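JamJ (Lyngbya majuscula, PDB 5DOZ) acts as an NADPH-binding enoyl reductase of a polyketide synthase and, as an unusual member of its family, probably takes part in forming a cyclopropane ring on carrier-bound chains. Local coordinates at residues 159-164 and 208-213; 189-194 and 202-207; 224-229 and 237-242. One frame throughout, in Å; residues are numbered along the deposited sequence.

Contact 1: 159-164 and 208-213. With NDP (NADPH dihydro-nicotinamide-adenine-dinucleotide phosphate), chain E.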
loop_
_atom_site.group_PDB
_atom_site.type_symbol
_atom_site.label_atom_id
_atom_site.label_comp_id
_atom_site.label_asym_id
_atom_site.label_seq_id
_atom_site.Cartn_x
_atom_site.Cartn_y
_atom_site.Cartn_z
ATOM N N LEU A 159 -3.533 -15.868 6.777
ATOM C CA LEU A 159 -4.694 -15.010 6.980
ATOM C C LEU A 159 -4.388 -13.586 6.525
ATOM O O LEU A 159 -3.395 -12.986 6.949
ATOM C CB LEU A 159 -5.153 -15.022 8.446
ATOM C CG LEU A 159 -6.181 -13.965 8.892
ATOM C CD1 LEU A 159 -7.549 -14.226 8.273
ATOM C CD2 LEU A 159 -6.280 -13.898 10.411
ATOM N N ILE A 160 -5.248 -13.062 5.657
ATOM C CA ILE A 160 -5.164 -11.673 5.214
ATOM C C ILE A 160 -6.435 -10.931 5.640
ATOM O O ILE A 160 -7.533 -11.251 5.169
ATOM C CB ILE A 160 -4.971 -11.565 3.682
ATOM C CG1 ILE A 160 -3.717 -12.336 3.236
ATOM C CG2 ILE A 160 -4.878 -10.101 3.255
ATOM C CD1 ILE A 160 -3.712 -12.722 1.769
ATOM N N HIS A 161 -6.274 -9.948 6.527
ATOM C CA HIS A 161 -7.392 -9.144 7.031
ATOM C C HIS A 161 -7.801 -8.026 6.073
ATOM O O HIS A 161 -6.978 -7.525 5.306
ATOM C CB HIS A 161 -7.043 -8.535 8.395
ATOM C CG HIS A 161 -7.373 -9.419 9.558
ATOM N ND1 HIS A 161 -8.588 -10.056 9.688
ATOM C CD2 HIS A 161 -6.658 -9.742 10.664
ATOM C CE1 HIS A 161 -8.600 -10.753 10.810
ATOM N NE2 HIS A 161 -7.442 -10.579 11.422
ATOM N N ALA A 162 -9.072 -7.629 6.126
ATOM C CA ALA A 162 -9.565 -6.487 5.339
ATOM C C ALA A 162 -9.080 -6.590 3.884
ATOM O O ALA A 162 -8.528 -5.641 3.312
ATOM C CB ALA A 162 -9.114 -5.182 5.981
ATOM N N ALA A 163 -9.313 -7.764 3.302
ATOM C CA ALA A 163 -8.642 -8.190 2.075
ATOM C C ALA A 163 -9.244 -7.603 0.795
ATOM O O ALA A 163 -8.803 -7.927 -0.309
ATOM C CB ALA A 163 -8.603 -9.716 2.017
ATOM N N SER A 164 -10.245 -6.741 0.945
ATOM C CA SER A 164 -10.861 -6.072 -0.199
ATOM C C SER A 164 -10.141 -4.774 -0.562
ATOM O O SER A 164 -10.362 -4.220 -1.639
ATOM C CB SER A 164 -12.333 -5.783 0.079
ATOM O OG SER A 164 -12.471 -4.736 1.030
ATOM N N THR A 208 -14.572 -10.012 15.736
ATOM C CA THR A 208 -13.412 -10.763 16.215
ATOM C C THR A 208 -13.650 -12.270 16.219
ATOM O O THR A 208 -12.749 -13.041 16.536
ATOM C CB THR A 208 -12.941 -10.292 17.609
ATOM O OG1 THR A 208 -14.075 -10.010 18.437
ATOM C CG2 THR A 208 -12.084 -9.040 17.480
ATOM N N GLU A 209 -14.859 -12.680 15.844
ATOM C CA GLU A 209 -15.237 -14.092 15.813
ATOM C C GLU A 209 -14.503 -14.917 14.740
ATOM O O GLU A 209 -14.719 -16.131 14.637
ATOM C CB GLU A 209 -16.760 -14.232 15.659
ATOM C CG GLU A 209 -17.302 -13.811 14.298
ATOM C CD GLU A 209 -18.816 -13.706 14.264
ATOM O OE1 GLU A 209 -19.492 -14.589 14.837
ATOM O OE2 GLU A 209 -19.332 -12.742 13.654
ATOM N N PHE A 210 -13.636 -14.269 13.958
ATOM C CA PHE A 210 -12.839 -14.969 12.941
ATOM C C PHE A 210 -11.883 -15.964 13.596
ATOM O O PHE A 210 -11.568 -17.005 13.016
ATOM C CB PHE A 210 -12.073 -13.985 12.026
ATOM C CG PHE A 210 -10.989 -13.209 12.730
ATOM C CD1 PHE A 210 -9.699 -13.726 12.845
ATOM C CD2 PHE A 210 -11.258 -11.959 13.282
ATOM C CE1 PHE A 210 -8.706 -13.016 13.503
ATOM C CE2 PHE A 210 -10.272 -11.250 13.944
ATOM C CZ PHE A 210 -8.995 -11.776 14.055
ATOM N N ALA A 211 -11.439 -15.629 14.807
ATOM C CA ALA A 211 -10.500 -16.448 15.568
ATOM C C ALA A 211 -11.031 -17.858 15.823
ATOM O O ALA A 211 -10.337 -18.844 15.567
ATOM C CB ALA A 211 -10.143 -15.765 16.883
ATOM N N ASN A 212 -12.264 -17.941 16.318
ATOM C CA ASN A 212 -12.907 -19.223 16.589
ATOM C C ASN A 212 -13.172 -20.031 15.324
ATOM O O ASN A 212 -12.986 -21.249 15.313
ATOM C CB ASN A 212 -14.200 -19.023 17.382
ATOM C CG ASN A 212 -13.944 -18.627 18.823
ATOM O OD1 ASN A 212 -12.836 -18.798 19.346
ATOM N ND2 ASN A 212 -14.969 -18.098 19.478
ATOM N N GLU A 213 -13.591 -19.338 14.266
ATOM C CA GLU A 213 -13.830 -19.950 12.960
ATOM C C GLU A 213 -12.546 -20.558 12.393
ATOM O O GLU A 213 -12.556 -21.670 11.864
ATOM C CB GLU A 213 -14.420 -18.919 11.990
ATOM C CG GLU A 213 -15.813 -18.428 12.378
ATOM C CD GLU A 213 -16.226 -17.138 11.680
ATOM O OE1 GLU A 213 -15.344 -16.365 11.248
ATOM O OE2 GLU A 213 -17.445 -16.886 11.570
HETATM P PA NDP E . -7.581 0.557 2.099
HETATM O O1A NDP E . -8.324 1.808 2.525
HETATM O O2A NDP E . -7.637 0.093 0.669
HETATM O O5B NDP E . -8.104 -0.673 2.994
HETATM C C5B NDP E . -8.827 -0.480 4.203
HETATM C C4B NDP E . -9.724 -1.694 4.376
HETATM O O4B NDP E . -9.964 -1.903 5.772
HETATM C C3B NDP E . -11.093 -1.527 3.725
HETATM O O3B NDP E . -11.143 -2.092 2.411
HETATM C C2B NDP E . -12.003 -2.315 4.630
HETATM O O2B NDP E . -12.159 -3.612 4.078
HETATM C C1B NDP E . -11.259 -2.468 5.944
HETATM N N9A NDP E . -11.950 -1.764 7.041
HETATM C C8A NDP E . -12.486 -0.534 6.990
HETATM N N7A NDP E . -13.035 -0.207 8.181
HETATM C C5A NDP E . -12.844 -1.248 9.015
HETATM C C6A NDP E . -13.166 -1.571 10.423
HETATM N N6A NDP E . -13.821 -0.686 11.205
HETATM N N1A NDP E . -12.782 -2.782 10.903
HETATM C C2A NDP E . -12.127 -3.680 10.144
HETATM N N3A NDP E . -11.805 -3.444 8.860
HETATM C C4A NDP E . -12.128 -2.271 8.256
HETATM O O3 NDP E . -6.053 0.677 2.593
HETATM P PN NDP E . -4.799 -0.187 2.071
HETATM O O1N NDP E . -5.240 -1.567 1.687
HETATM O O2N NDP E . -4.026 0.644 1.084
HETATM O O5D NDP E . -3.892 -0.321 3.397
HETATM C C5D NDP E . -4.396 -0.919 4.599
HETATM C C4D NDP E . -3.612 -0.419 5.813
HETATM O O4D NDP E . -2.208 -0.627 5.639
HETATM C C3D NDP E . -3.778 1.070 6.042
HETATM O O3D NDP E . -3.851 1.275 7.452
HETATM C C2D NDP E . -2.510 1.685 5.478
HETATM O O2D NDP E . -2.168 2.953 6.059
HETATM C C1D NDP E . -1.485 0.602 5.760
HETATM N N1N NDP E . -0.370 0.620 4.813
HETATM C C2N NDP E . 0.872 0.520 5.306
HETATM C C3N NDP E . 1.963 0.252 4.487
HETATM C C7N NDP E . 3.288 -0.096 5.106
HETATM O O7N NDP E . 4.329 0.132 4.514
HETATM N N7N NDP E . 3.299 -0.662 6.309
HETATM C C4N NDP E . 1.843 0.454 2.991
HETATM C C5N NDP E . 0.443 0.438 2.576
HETATM C C6N NDP E . -0.599 0.610 3.486
HETATM P P2B NDP E . -13.418 -4.524 4.450
HETATM O O1X NDP E . -14.622 -3.702 4.051
HETATM O O2X NDP E . -13.176 -5.738 3.608
HETATM O O3X NDP E . -13.291 -4.768 5.933
#
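The imidazole of His161 points its CE1-NE2 edge into a face of the Phe210 ring, a T-shaped stack with the two planes at 81° and the ring centroids 4.4 Å apart. His161 CE1 stands above the middle of the phenyl ring, 3.4 Å from Phe210 CZ, while His161 NE2 leans toward the rim and comes to 3.3 Å from the same Phe210 CZ. Phe210 is the first residue of helix 210-218, and its CG is wedged between the backbone N and the carbonyl carbon (chi1 67°), which turns the ring toward the end of strand 157-160. Two residues before the histidine, on that strand, Leu159 extends CD2 to 4.0 Å from Phe210 CE1, the two side chains meeting at about a right angle. Leu159 and the histidine thus share one aromatic ring, and all three residues are buried. Where the chain leaves the strand it meets the cofactor: Ala162 CB packs 3.4 Å from NADPH O4B, and Ser164 OG donates to O2X of the 2'-phosphate at 2.9 Å. Ser164 OG also bonds to Lys190 and receives a weak hydrogen bond from the ribose O3B. The polar corners of the imidazole are engaged by residues beyond the two segments, ND1 by Thr185 OG1 and NE2 by Asn239 OD1. Since a carboxamide oxygen can only accept, NE2 probably carries a proton. CE1, bonded to two nitrogens and so likely to be polarised, turns its C-H to the pi cloud of Phe210, while the buried nitrogens keep hydrogen-bonding partners that fix the rotation of the ring.

Contact 2: 189-194 and 202-207. With NDP (NADPH dihydro-nicotinamide-adenine-dinucleotide phosphate), chain E.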
loop_
_atom_site.group_PDB
_atom_site.type_symbol
_atom_site.label_atom_id
_atom_site.label_comp_id
_atom_site.label_asym_id
_atom_site.label_seq_id
_atom_site.Cartn_x
_atom_site.Cartn_y
_atom_site.Cartn_z
ATOM N N GLN A 189 -21.024 -7.161 2.698
ATOM C CA GLN A 189 -21.401 -6.850 1.317
ATOM C C GLN A 189 -20.275 -7.010 0.290
ATOM O O GLN A 189 -20.511 -6.864 -0.911
ATOM C CB GLN A 189 -22.066 -5.469 1.213
ATOM C CG GLN A 189 -23.501 -5.426 1.740
ATOM C CD GLN A 189 -24.458 -6.356 0.997
ATOM O OE1 GLN A 189 -24.368 -6.530 -0.222
ATOM N NE2 GLN A 189 -25.393 -6.950 1.736
ATOM N N LYS A 190 -19.066 -7.330 0.752
ATOM C CA LYS A 190 -17.942 -7.602 -0.148
ATOM C C LYS A 190 -17.596 -9.093 -0.225
ATOM O O LYS A 190 -16.708 -9.493 -0.986
ATOM C CB LYS A 190 -16.704 -6.810 0.277
ATOM C CG LYS A 190 -16.881 -5.300 0.255
ATOM C CD LYS A 190 -15.599 -4.625 0.695
ATOM C CE LYS A 190 -15.771 -3.137 0.914
ATOM N NZ LYS A 190 -14.462 -2.511 1.259
ATOM N N MET A 191 -18.295 -9.905 0.563
ATOM C CA MET A 191 -17.959 -11.323 0.715
ATOM C C MET A 191 -18.100 -12.145 -0.564
ATOM O O MET A 191 -17.250 -12.995 -0.847
ATOM C CB MET A 191 -18.755 -11.954 1.861
ATOM C CG MET A 191 -18.252 -11.551 3.241
ATOM S SD MET A 191 -19.243 -12.202 4.597
ATOM C CE MET A 191 -18.498 -11.370 5.989
ATOM N N ALA A 192 -19.159 -11.890 -1.332
ATOM C CA ALA A 192 -19.379 -12.609 -2.588
ATOM C C ALA A 192 -18.230 -12.387 -3.575
ATOM O O ALA A 192 -17.672 -13.348 -4.104
ATOM C CB ALA A 192 -20.722 -12.228 -3.211
ATOM N N VAL A 193 -17.865 -11.124 -3.798
ATOM C CA VAL A 193 -16.783 -10.774 -4.725
ATOM C C VAL A 193 -15.460 -11.482 -4.390
ATOM O O VAL A 193 -14.764 -11.957 -5.290
ATOM C CB VAL A 193 -16.591 -9.243 -4.830
ATOM C CG1 VAL A 193 -15.352 -8.900 -5.642
ATOM C CG2 VAL A 193 -17.819 -8.593 -5.456
ATOM N N LEU A 194 -15.126 -11.566 -3.102
ATOM C CA LEU A 194 -13.901 -12.248 -2.676
ATOM C C LEU A 194 -14.014 -13.775 -2.797
ATOM O O LEU A 194 -13.047 -14.454 -3.145
ATOM C CB LEU A 194 -13.484 -11.814 -1.268
ATOM C CG LEU A 194 -12.598 -10.559 -1.209
ATOM C CD1 LEU A 194 -13.373 -9.281 -1.514
ATOM C CD2 LEU A 194 -11.903 -10.447 0.140
ATOM N N VAL A 202 -13.789 -17.206 3.395
ATOM C CA VAL A 202 -14.070 -15.778 3.511
ATOM C C VAL A 202 -14.902 -15.513 4.765
ATOM O O VAL A 202 -15.986 -16.081 4.938
ATOM C CB VAL A 202 -14.790 -15.227 2.256
ATOM C CG1 VAL A 202 -15.186 -13.769 2.453
ATOM C CG2 VAL A 202 -13.907 -15.372 1.023
ATOM N N MET A 203 -14.380 -14.649 5.634
ATOM C CA MET A 203 -15.015 -14.365 6.921
ATOM C C MET A 203 -15.200 -12.858 7.128
ATOM O O MET A 203 -14.979 -12.068 6.201
ATOM C CB MET A 203 -14.215 -15.018 8.058
ATOM C CG MET A 203 -14.178 -16.540 7.956
ATOM S SD MET A 203 -12.846 -17.370 8.843
ATOM C CE MET A 203 -11.419 -16.940 7.849
ATOM N N ASN A 204 -15.621 -12.464 8.330
ATOM C CA ASN A 204 -15.948 -11.067 8.615
ATOM C C ASN A 204 -14.793 -10.287 9.249
ATOM O O ASN A 204 -14.349 -10.606 10.352
ATOM C CB ASN A 204 -17.212 -10.978 9.486
ATOM C CG ASN A 204 -17.885 -9.615 9.422
ATOM O OD1 ASN A 204 -17.328 -8.650 8.893
ATOM N ND2 ASN A 204 -19.097 -9.530 9.965
ATOM N N SER A 205 -14.315 -9.260 8.549
ATOM C CA SER A 205 -13.251 -8.394 9.070
ATOM C C SER A 205 -13.747 -7.466 10.183
ATOM O O SER A 205 -12.947 -6.875 10.910
ATOM C CB SER A 205 -12.623 -7.571 7.940
ATOM O OG SER A 205 -13.583 -6.736 7.317
ATOM N N ARG A 206 -15.066 -7.360 10.319
ATOM C CA ARG A 206 -15.675 -6.394 11.235
ATOM C C ARG A 206 -16.023 -6.976 12.599
ATOM O O ARG A 206 -16.541 -6.272 13.465
ATOM C CB ARG A 206 -16.906 -5.730 10.594
ATOM C CG ARG A 206 -16.682 -5.202 9.178
ATOM C CD ARG A 206 -15.407 -4.379 9.048
ATOM N NE ARG A 206 -15.348 -3.666 7.771
ATOM C CZ ARG A 206 -15.817 -2.437 7.579
ATOM N NH1 ARG A 206 -16.371 -1.769 8.584
ATOM N NH2 ARG A 206 -15.733 -1.870 6.384
ATOM N N THR A 207 -15.742 -8.263 12.790
ATOM C CA THR A 207 -15.966 -8.922 14.078
ATOM C C THR A 207 -14.736 -9.735 14.445
ATOM O O THR A 207 -13.937 -10.094 13.566
ATOM C CB THR A 207 -17.219 -9.828 14.071
ATOM O OG1 THR A 207 -17.104 -10.812 13.038
ATOM C CG2 THR A 207 -18.503 -9.012 13.851
HETATM P PA NDP E . -7.581 0.557 2.099
HETATM O O1A NDP E . -8.324 1.808 2.525
HETATM O O2A NDP E . -7.637 0.093 0.669
HETATM O O5B NDP E . -8.104 -0.673 2.994
HETATM C C5B NDP E . -8.827 -0.480 4.203
HETATM C C4B NDP E . -9.724 -1.694 4.376
HETATM O O4B NDP E . -9.964 -1.903 5.772
HETATM C C3B NDP E . -11.093 -1.527 3.725
HETATM O O3B NDP E . -11.143 -2.092 2.411
HETATM C C2B NDP E . -12.003 -2.315 4.630
HETATM O O2B NDP E . -12.159 -3.612 4.078
HETATM C C1B NDP E . -11.259 -2.468 5.944
HETATM N N9A NDP E . -11.950 -1.764 7.041
HETATM C C8A NDP E . -12.486 -0.534 6.990
HETATM N N7A NDP E . -13.035 -0.207 8.181
HETATM C C5A NDP E . -12.844 -1.248 9.015
HETATM C C6A NDP E . -13.166 -1.571 10.423
HETATM N N6A NDP E . -13.821 -0.686 11.205
HETATM N N1A NDP E . -12.782 -2.782 10.903
HETATM C C2A NDP E . -12.127 -3.680 10.144
HETATM N N3A NDP E . -11.805 -3.444 8.860
HETATM C C4A NDP E . -12.128 -2.271 8.256
HETATM O O3 NDP E . -6.053 0.677 2.593
HETATM P PN NDP E . -4.799 -0.187 2.071
HETATM O O1N NDP E . -5.240 -1.567 1.687
HETATM O O2N NDP E . -4.026 0.644 1.084
HETATM O O5D NDP E . -3.892 -0.321 3.397
HETATM C C5D NDP E . -4.396 -0.919 4.599
HETATM C C4D NDP E . -3.612 -0.419 5.813
HETATM O O4D NDP E . -2.208 -0.627 5.639
HETATM C C3D NDP E . -3.778 1.070 6.042
HETATM O O3D NDP E . -3.851 1.275 7.452
HETATM C C2D NDP E . -2.510 1.685 5.478
HETATM O O2D NDP E . -2.168 2.953 6.059
HETATM C C1D NDP E . -1.485 0.602 5.760
HETATM N N1N NDP E . -0.370 0.620 4.813
HETATM C C2N NDP E . 0.872 0.520 5.306
HETATM C C3N NDP E . 1.963 0.252 4.487
HETATM C C7N NDP E . 3.288 -0.096 5.106
HETATM O O7N NDP E . 4.329 0.132 4.514
HETATM N N7N NDP E . 3.299 -0.662 6.309
HETATM C C4N NDP E . 1.843 0.454 2.991
HETATM C C5N NDP E . 0.443 0.438 2.576
HETATM C C6N NDP E . -0.599 0.610 3.486
HETATM P P2B NDP E . -13.418 -4.524 4.450
HETATM O O1X NDP E . -14.622 -3.702 4.051
HETATM O O2X NDP E . -13.176 -5.738 3.608
HETATM O O3X NDP E . -13.291 -4.768 5.933
#
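O1X of the NADPH 2'-phosphate is gripped from both segments, by Lys190 NZ at 3.0 Å and by Arg206 NH2 at 3.2 Å, the latter bond nearly straight at 171°. The arginine also sends NE to O3X at 3.0 Å, so it holds two phosphate oxygens while one face of its guanidinium lies against the adenine, CZ 3.5 Å from C5A. A bend at chi2 (-48°) brings the group back over the base. Ser205 OG contacts O3X as well, at a distance too short to be taken literally. With an alanine in place of Arg206, O1X and O3X would each probably lose a donor, and the adenine the flat group lying on its face. Asn204 OD1 accepts from Arg206 N at 3.0 Å, an Asx turn that shapes the loop carrying Ser205 and Arg206. Away from the phosphate the contact is apolar: extended Met191 lays CG 3.9 Å from Val202 CG1 and reaches on with CE to 3.7 Å from Asn204 CB, and Leu194 adds its CB against Val202 CG2. Helix 191-198 is thereby packed on strand 201-204, an outermost strand of the parallel sheet, within a beta-alpha-beta unit begun by strand 181-186, whose Thr186 touches Met191, Leu194 and Val202.

Contact 3: 224-229 and 237-242. With NDP (NADPH dihydro-nicotinamide-adenine-dinucleotide phosphate), chain E.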
loop_
_atom_site.group_PDB
_atom_site.type_symbol
_atom_site.label_atom_id
_atom_site.label_comp_id
_atom_site.label_asym_id
_atom_site.label_seq_id
_atom_site.Cartn_x
_atom_site.Cartn_y
_atom_site.Cartn_z
ATOM N N ASP A 224 -0.032 -20.162 9.761
ATOM C CA ASP A 224 1.409 -19.950 9.890
ATOM C C ASP A 224 1.789 -18.484 9.698
ATOM O O ASP A 224 2.809 -18.026 10.214
ATOM C CB ASP A 224 2.153 -20.830 8.885
ATOM C CG ASP A 224 1.815 -22.295 9.043
ATOM O OD1 ASP A 224 2.202 -22.886 10.078
ATOM O OD2 ASP A 224 1.155 -22.855 8.139
ATOM N N VAL A 225 0.961 -17.757 8.950
ATOM C CA VAL A 225 1.232 -16.361 8.617
ATOM C C VAL A 225 -0.038 -15.515 8.725
ATOM O O VAL A 225 -1.095 -15.909 8.226
ATOM C CB VAL A 225 1.823 -16.225 7.190
ATOM C CG1 VAL A 225 2.126 -14.767 6.861
ATOM C CG2 VAL A 225 3.086 -17.071 7.034
ATOM N N ILE A 226 0.071 -14.364 9.387
ATOM C CA ILE A 226 -0.966 -13.333 9.327
ATOM C C ILE A 226 -0.416 -12.081 8.644
ATOM O O ILE A 226 0.678 -11.615 8.972
ATOM C CB ILE A 226 -1.519 -12.957 10.721
ATOM C CG1 ILE A 226 -2.117 -14.185 11.410
ATOM C CG2 ILE A 226 -2.593 -11.878 10.607
ATOM C CD1 ILE A 226 -2.561 -13.939 12.833
ATOM N N PHE A 227 -1.184 -11.556 7.689
ATOM C CA PHE A 227 -0.898 -10.279 7.048
ATOM C C PHE A 227 -1.952 -9.302 7.566
ATOM O O PHE A 227 -3.104 -9.324 7.119
ATOM C CB PHE A 227 -0.965 -10.443 5.525
ATOM C CG PHE A 227 -0.631 -9.198 4.746
ATOM C CD1 PHE A 227 0.691 -8.859 4.481
ATOM C CD2 PHE A 227 -1.642 -8.384 4.243
ATOM C CE1 PHE A 227 1.001 -7.722 3.748
ATOM C CE2 PHE A 227 -1.338 -7.244 3.511
ATOM C CZ PHE A 227 -0.016 -6.914 3.265
ATOM N N ASN A 228 -1.566 -8.469 8.532
ATOM C CA ASN A 228 -2.541 -7.696 9.299
ATOM C C ASN A 228 -2.385 -6.180 9.253
ATOM O O ASN A 228 -1.269 -5.664 9.226
ATOM C CB ASN A 228 -2.546 -8.143 10.765
ATOM C CG ASN A 228 -3.445 -7.275 11.627
ATOM O OD1 ASN A 228 -4.621 -7.091 11.315
ATOM N ND2 ASN A 228 -2.890 -6.710 12.699
ATOM N N SER A 229 -3.520 -5.483 9.268
ATOM C CA SER A 229 -3.542 -4.024 9.389
ATOM C C SER A 229 -4.610 -3.516 10.373
ATOM O O SER A 229 -4.873 -2.314 10.438
ATOM C CB SER A 229 -3.710 -3.367 8.012
ATOM O OG SER A 229 -5.068 -3.361 7.594
ATOM N N GLN A 237 -4.746 -9.440 19.914
ATOM C CA GLN A 237 -4.796 -10.647 20.744
ATOM C C GLN A 237 -5.482 -11.801 20.007
ATOM O O GLN A 237 -5.033 -12.944 20.086
ATOM C CB GLN A 237 -5.497 -10.362 22.080
ATOM C CG GLN A 237 -5.516 -11.537 23.054
ATOM C CD GLN A 237 -4.129 -11.920 23.540
ATOM O OE1 GLN A 237 -3.555 -11.254 24.405
ATOM N NE2 GLN A 237 -3.585 -13.000 22.987
ATOM N N LYS A 238 -6.561 -11.489 19.292
ATOM C CA LYS A 238 -7.277 -12.477 18.487
ATOM C C LYS A 238 -6.402 -13.024 17.362
ATOM O O LYS A 238 -6.456 -14.217 17.060
ATOM C CB LYS A 238 -8.578 -11.895 17.918
ATOM C CG LYS A 238 -9.675 -11.649 18.946
ATOM C CD LYS A 238 -10.048 -12.911 19.718
ATOM C CE LYS A 238 -11.161 -12.646 20.725
ATOM N NZ LYS A 238 -10.824 -11.572 21.705
ATOM N N ASN A 239 -5.603 -12.149 16.752
ATOM C CA ASN A 239 -4.621 -12.570 15.749
ATOM C C ASN A 239 -3.587 -13.541 16.326
ATOM O O ASN A 239 -3.272 -14.554 15.709
ATOM C CB ASN A 239 -3.921 -11.363 15.112
ATOM C CG ASN A 239 -4.822 -10.585 14.165
ATOM O OD1 ASN A 239 -5.806 -11.107 13.646
ATOM N ND2 ASN A 239 -4.481 -9.322 13.937
ATOM N N LEU A 240 -3.065 -13.234 17.512
ATOM C CA LEU A 240 -2.117 -14.130 18.177
ATOM C C LEU A 240 -2.715 -15.519 18.412
ATOM O O LEU A 240 -2.022 -16.525 18.250
ATOM C CB LEU A 240 -1.621 -13.542 19.501
ATOM C CG LEU A 240 -0.860 -12.215 19.498
ATOM C CD1 LEU A 240 -0.402 -11.882 20.907
ATOM C CD2 LEU A 240 0.327 -12.227 18.549
ATOM N N ASP A 241 -3.997 -15.572 18.780
ATOM C CA ASP A 241 -4.684 -16.847 19.041
ATOM C C ASP A 241 -4.744 -17.763 17.814
ATOM O O ASP A 241 -4.613 -18.985 17.943
ATOM C CB ASP A 241 -6.103 -16.614 19.577
ATOM C CG ASP A 241 -6.119 -15.880 20.910
ATOM O OD1 ASP A 241 -5.032 -15.612 21.475
ATOM O OD2 ASP A 241 -7.230 -15.572 21.395
ATOM N N VAL A 242 -4.938 -17.175 16.633
ATOM C CA VAL A 242 -5.035 -17.962 15.398
ATOM C C VAL A 242 -3.672 -18.259 14.772
ATOM O O VAL A 242 -3.578 -19.014 13.807
ATOM C CB VAL A 242 -5.971 -17.319 14.343
ATOM C CG1 VAL A 242 -7.402 -17.311 14.838
ATOM C CG2 VAL A 242 -5.525 -15.912 13.974
HETATM P PA NDP E . -7.581 0.557 2.099
HETATM O O1A NDP E . -8.324 1.808 2.525
HETATM O O2A NDP E . -7.637 0.093 0.669
HETATM O O5B NDP E . -8.104 -0.673 2.994
HETATM C C5B NDP E . -8.827 -0.480 4.203
HETATM C C4B NDP E . -9.724 -1.694 4.376
HETATM O O4B NDP E . -9.964 -1.903 5.772
HETATM C C3B NDP E . -11.093 -1.527 3.725
HETATM O O3B NDP E . -11.143 -2.092 2.411
HETATM C C2B NDP E . -12.003 -2.315 4.630
HETATM O O2B NDP E . -12.159 -3.612 4.078
HETATM C C1B NDP E . -11.259 -2.468 5.944
HETATM N N9A NDP E . -11.950 -1.764 7.041
HETATM C C8A NDP E . -12.486 -0.534 6.990
HETATM N N7A NDP E . -13.035 -0.207 8.181
HETATM C C5A NDP E . -12.844 -1.248 9.015
HETATM C C6A NDP E . -13.166 -1.571 10.423
HETATM N N6A NDP E . -13.821 -0.686 11.205
HETATM N N1A NDP E . -12.782 -2.782 10.903
HETATM C C2A NDP E . -12.127 -3.680 10.144
HETATM N N3A NDP E . -11.805 -3.444 8.860
HETATM C C4A NDP E . -12.128 -2.271 8.256
HETATM O O3 NDP E . -6.053 0.677 2.593
HETATM P PN NDP E . -4.799 -0.187 2.071
HETATM O O1N NDP E . -5.240 -1.567 1.687
HETATM O O2N NDP E . -4.026 0.644 1.084
HETATM O O5D NDP E . -3.892 -0.321 3.397
HETATM C C5D NDP E . -4.396 -0.919 4.599
HETATM C C4D NDP E . -3.612 -0.419 5.813
HETATM O O4D NDP E . -2.208 -0.627 5.639
HETATM C C3D NDP E . -3.778 1.070 6.042
HETATM O O3D NDP E . -3.851 1.275 7.452
HETATM C C2D NDP E . -2.510 1.685 5.478
HETATM O O2D NDP E . -2.168 2.953 6.059
HETATM C C1D NDP E . -1.485 0.602 5.760
HETATM N N1N NDP E . -0.370 0.620 4.813
HETATM C C2N NDP E . 0.872 0.520 5.306
HETATM C C3N NDP E . 1.963 0.252 4.487
HETATM C C7N NDP E . 3.288 -0.096 5.106
HETATM O O7N NDP E . 4.329 0.132 4.514
HETATM N N7N NDP E . 3.299 -0.662 6.309
HETATM C C4N NDP E . 1.843 0.454 2.991
HETATM C C5N NDP E . 0.443 0.438 2.576
HETATM C C6N NDP E . -0.599 0.610 3.486
HETATM P P2B NDP E . -13.418 -4.524 4.450
HETATM O O1X NDP E . -14.622 -3.702 4.051
HETATM O O2X NDP E . -13.176 -5.738 3.608
HETATM O O3X NDP E . -13.291 -4.768 5.933
#
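Two buried carboxamides meet here without bonding: Asn228 ND2 and Asn239 ND2, both donors, stand 3.3 Å apart. Asn239 ND2 is also 3.4 Å from Asn228 OD1, but the angle is poor for a hydrogen bond, and the amide planes are turned 70° against each other. Asn228 has CG opposite the backbone N (chi1 174°), which carries its amide out from strand 223-228 to that of Asn239, and the two side chains as a whole cross at about a right angle. Further back along the strand, Ile226 pushes CD1 against the helix, 3.7 Å from both Asn239 CB and Val242 CG2. Strand 225-228 and helix 237-242 run nearly antiparallel, at 158°, with their axes 9.3 Å apart, and Ile226, Asn228, Asn239 and Val242 meet in the layer between them. At the end of the strand Ser229 CB packs 3.7 Å from NADPH C4D. Each amide finds partners in neighbouring segments: Asn228 OD1 accepts from Leu230 N and its ND2 bonds weakly to Glu251, while Asn239 ND2 bonds to Tyr249 OH. Across this interface cohesion therefore comes from apolar contact, and the polar groups are oriented by a buried network that links strand, helix and the loop next to the cofactor.

In the fold
All three contacts lie in the Rossmann-type nucleotide-binding part of the chain and reach one parallel sheet, whose strand order is 3-2-1-4-5-6. Contact 2 falls within the span of chain between the two segments of contact 1, and contact 3 follows both. The centres of contacts 1 and 2 are about 9 Å apart and those of contacts 1 and 3 about 8 Å, whereas contacts 2 and 3 lie about 17 Å apart and do not touch. Contact 1 is thus the bridge, its strand 157-160 lying directly beside strand 223-228 of contact 3. Each touches NADPH, contacts 1 and 2 at the 2'-phosphate and contact 3 at the nicotinamide ribose, consistent with the C-terminal end of the sheet seating NADPH.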